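PDB 4JXR: acetyltransferase from Sinorhizobium meliloti, which probably transfers an acetyl group from acetyl-CoA to a small-molecule acceptor, as a phosphinothricin acetyltransferase-like member of the GNAT superfamily. Local coordinates for residues V57-L60 against V66-Y69; S130-H135 against A160-P165. One frame throughout, in Å; residues are numbered along the deposited sequence.

Both contacts reach the same mixed GNAT sheet, in well-separated parts of it, their centres about 20 Å apart and their nearest atoms about 9 Å apart. Interaction 1 is made within the sheet, between neighbouring antiparallel strands of a hairpin, and backbone hydrogen bonds around a beta bulge dominate it. Interaction 2 packs helix 129-137 onto strand 155-165 and has no hydrogen bond across it; apolar side chains and a selenium atom do the work. Each is largely buried. Residues that bind acetyl-CoA lie close to both: Leu91 is near Gly68, while Ser130 is part of the helix in interaction 2.

Interaction 1 (V57-L60 against V66-Y69); sequences VVAL and VIGY
Val57-Leu60 and Val66-Tyr69 run antiparallel as the two arms of a beta hairpin, with a classic bulge where Ile67 and Gly68 both face Ala59. Two nearly straight bonds, each 172° at the hydrogen, join the backbones: Ala59 N gives to Gly68 O at 2.9 Å, and Ile67 N gives to Ala59 O at 2.8 Å. Gly68 N adds a weak, long third bond to Ala59 O. On one face of the sheet Val66 fills the ground between Val58 and Leu60. Its CG1 lies anti to the backbone N (chi1 170°) and meets Val58 CG1 at 4.0 Å, the two side chains crossing at about a right angle; its other methyl, CG2, touches Leu60 CD2 at 3.8 Å. Further along, Tyr69 CA makes a CA-H...O contact with Val57 O at 3.2 Å, and Tyr69 CB lies beside the same oxygen, while the ring leads off to helix 14-27 and meets the ring of Tyr90. Ile67 instead lays CG1 beside Ala59 O, at 3.5 Å. Close to Leu91, which binds acetyl-CoA, Ala59 O takes both amides of the bulge, one strongly and one weakly, which absorbs the extra residue while the backbone bonding continues; the valine and leucine methyls pack on the face that helix 14-27 touches through Val66 and Tyr69.

Interaction 2 (S130-H135 against A160-P165); sequences SSIALH and AFMQRP
Met162, a selenomethionine in this model, reaches from its strand to the helix between Ile132 and His135. Its CG is anti to the carbonyl carbon, and the bend at chi3 (74°) brings the terminal methyl round to the helix backbone, where CE lies 3.6 Å from Ile132 O. The selenium touches Ile132 CG2 at 3.9 Å, the two side chains crossing at about a right angle, and meets His135 CB at 3.7 Å. Against the imidazole it makes an oblique Met-aromatic approach, selenium replacing sulfur, with SE 5.3 Å from the ring centroid. At the other branch of Ile132, CD1 meets Ala160 CB at 4.0 Å. Thus Ile132 spans two strand residues on the same side of the sheet. The His135 ring is fixed from both nitrogens: ND1 gives a hydrogen bond to Ser131 O at 2.8 Å, with that oxygen in the ring plane, and NE2 is hydrogen-bonded to Asp87 OD2. Ser131 O also accepts the helical bond from His135 N, the two donors arriving from opposite faces of its carbonyl plane. This is a helix-on-sheet contact of the GNAT fold, and the helix carries Ser130, which binds acetyl-CoA. Segments 130-135 and 160-165 run nearly parallel, 10° apart; strands 119-125 and 141-152 flank strand 155-165, His135 touches Leu105 of helix 100-115, and Phe161 packs against Phe161 of the second subunit.

Interaction 1 (V57-L60 against V66-Y69)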
loop_
_atom_site.group_PDB
_atom_site.type_symbol
_atom_site.label_atom_id
_atom_site.label_comp_id
_atom_site.label_asym_id
_atom_site.label_seq_id
_atom_site.Cartn_x
_atom_site.Cartn_y
_atom_site.Cartn_z
ATOM N N VAL A 57 8.097 -19.351 2.412
ATOM C CA VAL A 57 7.954 -20.720 2.833
ATOM C C VAL A 57 6.884 -21.463 2.048
ATOM O O VAL A 57 5.995 -20.850 1.440
ATOM C CB VAL A 57 7.688 -20.794 4.368
ATOM C CG1 VAL A 57 8.779 -20.057 5.179
ATOM C CG2 VAL A 57 6.362 -20.231 4.724
ATOM N N VAL A 58 7.019 -22.769 2.028
ATOM C CA VAL A 58 6.038 -23.640 1.411
ATOM C C VAL A 58 5.524 -24.654 2.431
ATOM O O VAL A 58 6.212 -25.013 3.389
ATOM C CB VAL A 58 6.592 -24.379 0.180
ATOM C CG1 VAL A 58 6.886 -23.398 -0.949
ATOM C CG2 VAL A 58 7.844 -25.193 0.513
ATOM N N ALA A 59 4.309 -25.107 2.161
ATOM C CA ALA A 59 3.688 -26.250 2.847
ATOM C C ALA A 59 3.655 -27.427 1.870
ATOM O O ALA A 59 3.368 -27.248 0.688
ATOM C CB ALA A 59 2.267 -25.934 3.287
ATOM N N LEU A 60 3.957 -28.592 2.402
ATOM C CA LEU A 60 4.077 -29.811 1.609
ATOM C C LEU A 60 3.048 -30.832 2.013
ATOM O O LEU A 60 2.671 -30.953 3.172
ATOM C CB LEU A 60 5.429 -30.469 1.891
ATOM C CG LEU A 60 6.667 -29.588 1.729
ATOM C CD1 LEU A 60 7.939 -30.397 2.013
ATOM C CD2 LEU A 60 6.741 -28.878 0.375
ATOM N N VAL A 66 4.529 -29.351 -3.115
ATOM C CA VAL A 66 4.095 -28.050 -2.587
ATOM C C VAL A 66 2.618 -27.887 -2.792
ATOM O O VAL A 66 2.136 -27.962 -3.923
ATOM C CB VAL A 66 4.865 -26.942 -3.311
ATOM C CG1 VAL A 66 4.284 -25.583 -2.989
ATOM C CG2 VAL A 66 6.347 -27.008 -2.942
ATOM N N ILE A 67 1.886 -27.619 -1.703
ATOM C CA ILE A 67 0.437 -27.428 -1.742
ATOM C C ILE A 67 -0.018 -26.067 -1.234
ATOM O O ILE A 67 -1.186 -25.760 -1.266
ATOM C CB ILE A 67 -0.298 -28.580 -1.016
ATOM C CG1 ILE A 67 0.144 -28.681 0.433
ATOM C CG2 ILE A 67 -0.051 -29.898 -1.781
ATOM C CD1 ILE A 67 -0.648 -29.636 1.264
ATOM N N GLY A 68 0.919 -25.244 -0.763
ATOM C CA GLY A 68 0.631 -23.890 -0.357
ATOM C C GLY A 68 1.929 -23.164 -0.158
ATOM O O GLY A 68 2.980 -23.778 -0.073
ATOM N N TYR A 69 1.846 -21.820 -0.048
ATOM C CA TYR A 69 3.059 -21.039 0.208
ATOM C C TYR A 69 2.660 -19.765 0.923
ATOM O O TYR A 69 1.491 -19.369 0.938
ATOM C CB TYR A 69 3.847 -20.762 -1.071
ATOM C CG TYR A 69 3.213 -19.767 -2.014
ATOM C CD1 TYR A 69 2.278 -20.169 -2.983
ATOM C CD2 TYR A 69 3.525 -18.444 -1.978
ATOM C CE1 TYR A 69 1.710 -19.279 -3.822
ATOM C CE2 TYR A 69 2.951 -17.549 -2.811
ATOM C CZ TYR A 69 2.046 -17.943 -3.765
ATOM O OH TYR A 69 1.437 -17.079 -4.634
#

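Interaction 2 (S130-H135 against A160-P165)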
loop_
_atom_site.group_PDB
_atom_site.type_symbol
_atom_site.label_atom_id
_atom_site.label_comp_id
_atom_site.label_asym_id
_atom_site.label_seq_id
_atom_site.Cartn_x
_atom_site.Cartn_y
_atom_site.Cartn_z
ATOM N N SER A 130 -13.242 -16.002 5.990
ATOM C CA SER A 130 -12.380 -17.073 6.392
ATOM C C SER A 130 -10.954 -16.594 6.614
ATOM O O SER A 130 -10.270 -17.071 7.506
ATOM C CB SER A 130 -12.435 -18.197 5.388
ATOM O OG SER A 130 -13.763 -18.743 5.429
ATOM N N SER A 131 -10.488 -15.676 5.793
ATOM C CA SER A 131 -9.143 -15.117 5.948
ATOM C C SER A 131 -9.086 -14.188 7.163
ATOM O O SER A 131 -8.106 -14.194 7.916
ATOM C CB SER A 131 -8.742 -14.364 4.693
ATOM O OG SER A 131 -7.458 -13.817 4.867
ATOM N N ILE A 132 -10.118 -13.380 7.375
ATOM C CA ILE A 132 -10.180 -12.570 8.566
ATOM C C ILE A 132 -10.045 -13.432 9.811
ATOM O O ILE A 132 -9.312 -13.120 10.741
ATOM C CB ILE A 132 -11.444 -11.681 8.560
ATOM C CG1 ILE A 132 -11.382 -10.643 7.443
ATOM C CG2 ILE A 132 -11.655 -11.032 9.907
ATOM C CD1 ILE A 132 -12.625 -9.797 7.311
ATOM N N ALA A 133 -10.791 -14.546 9.835
ATOM C CA ALA A 133 -10.821 -15.429 10.997
ATOM C C ALA A 133 -9.459 -16.115 11.210
ATOM O O ALA A 133 -9.041 -16.295 12.336
ATOM C CB ALA A 133 -11.923 -16.452 10.864
ATOM N N LEU A 134 -8.826 -16.539 10.130
ATOM C CA LEU A 134 -7.479 -17.104 10.242
ATOM C C LEU A 134 -6.528 -16.156 10.941
ATOM O O LEU A 134 -5.782 -16.518 11.827
ATOM C CB LEU A 134 -6.961 -17.443 8.820
ATOM C CG LEU A 134 -5.457 -17.777 8.750
ATOM C CD1 LEU A 134 -5.095 -18.989 9.578
ATOM C CD2 LEU A 134 -5.037 -17.928 7.296
ATOM N N HIS A 135 -6.561 -14.899 10.484
ATOM C CA HIS A 135 -5.682 -13.904 11.079
ATOM C C HIS A 135 -6.075 -13.612 12.520
ATOM O O HIS A 135 -5.216 -13.499 13.381
ATOM C CB HIS A 135 -5.654 -12.649 10.229
ATOM C CG HIS A 135 -4.884 -12.815 8.952
ATOM N ND1 HIS A 135 -5.381 -13.421 7.827
ATOM C CD2 HIS A 135 -3.613 -12.514 8.656
ATOM C CE1 HIS A 135 -4.425 -13.466 6.897
ATOM N NE2 HIS A 135 -3.337 -12.914 7.379
ATOM N N ALA A 160 -10.061 -5.551 3.768
ATOM C CA ALA A 160 -9.912 -5.457 5.221
ATOM C C ALA A 160 -8.448 -5.313 5.586
ATOM O O ALA A 160 -7.583 -5.907 4.969
ATOM C CB ALA A 160 -10.478 -6.670 5.908
ATOM N N PHE A 161 -8.171 -4.499 6.586
ATOM C CA PHE A 161 -6.812 -4.296 7.119
ATOM C C PHE A 161 -6.786 -4.816 8.535
ATOM O O PHE A 161 -7.619 -4.412 9.362
ATOM C CB PHE A 161 -6.456 -2.826 7.121
ATOM C CG PHE A 161 -6.135 -2.297 5.721
ATOM C CD1 PHE A 161 -7.064 -2.277 4.691
ATOM C CD2 PHE A 161 -4.899 -1.893 5.413
ATOM C CE1 PHE A 161 -6.749 -1.804 3.418
ATOM C CE2 PHE A 161 -4.581 -1.412 4.121
ATOM C CZ PHE A 161 -5.537 -1.411 3.164
HETATM N N MSE A 162 -5.847 -5.693 8.824
HETATM C CA MSE A 162 -5.673 -6.234 10.175
HETATM C C MSE A 162 -4.230 -6.063 10.584
HETATM O O MSE A 162 -3.341 -5.944 9.737
HETATM C CB MSE A 162 -6.040 -7.694 10.235
HETATM C CG MSE A 162 -7.454 -7.959 9.674
HETATM SE SE MSE A 162 -7.990 -9.794 9.924
HETATM C CE MSE A 162 -8.330 -9.777 11.809
ATOM N N GLN A 163 -3.969 -6.110 11.881
ATOM C CA GLN A 163 -2.604 -5.853 12.375
ATOM C C GLN A 163 -2.357 -6.674 13.634
ATOM O O GLN A 163 -3.251 -6.838 14.450
ATOM C CB GLN A 163 -2.397 -4.380 12.655
ATOM C CG GLN A 163 -0.981 -3.981 12.964
ATOM C CD GLN A 163 -0.821 -2.487 13.059
ATOM O OE1 GLN A 163 -1.616 -1.728 12.521
ATOM N NE2 GLN A 163 0.224 -2.085 13.729
ATOM N N ARG A 164 -1.114 -7.085 13.822
ATOM C CA ARG A 164 -0.600 -7.800 14.992
ATOM C C ARG A 164 0.760 -7.108 15.338
ATOM O O ARG A 164 1.591 -7.033 14.445
ATOM C CB ARG A 164 -0.375 -9.295 14.654
ATOM C CG ARG A 164 -0.058 -10.137 15.894
ATOM C CD ARG A 164 0.500 -11.502 15.473
ATOM N NE ARG A 164 0.692 -12.454 16.551
ATOM C CZ ARG A 164 1.759 -12.567 17.330
ATOM N NH1 ARG A 164 2.727 -11.653 17.328
ATOM N NH2 ARG A 164 1.844 -13.626 18.120
ATOM N N PRO A 165 1.077 -6.788 16.609
ATOM C CA PRO A 165 2.451 -6.445 16.958
ATOM C C PRO A 165 3.300 -7.703 16.878
ATOM O O PRO A 165 2.805 -8.815 17.042
ATOM C CB PRO A 165 2.336 -5.934 18.387
ATOM C CG PRO A 165 1.167 -6.684 18.940
ATOM C CD PRO A 165 0.198 -6.788 17.784
#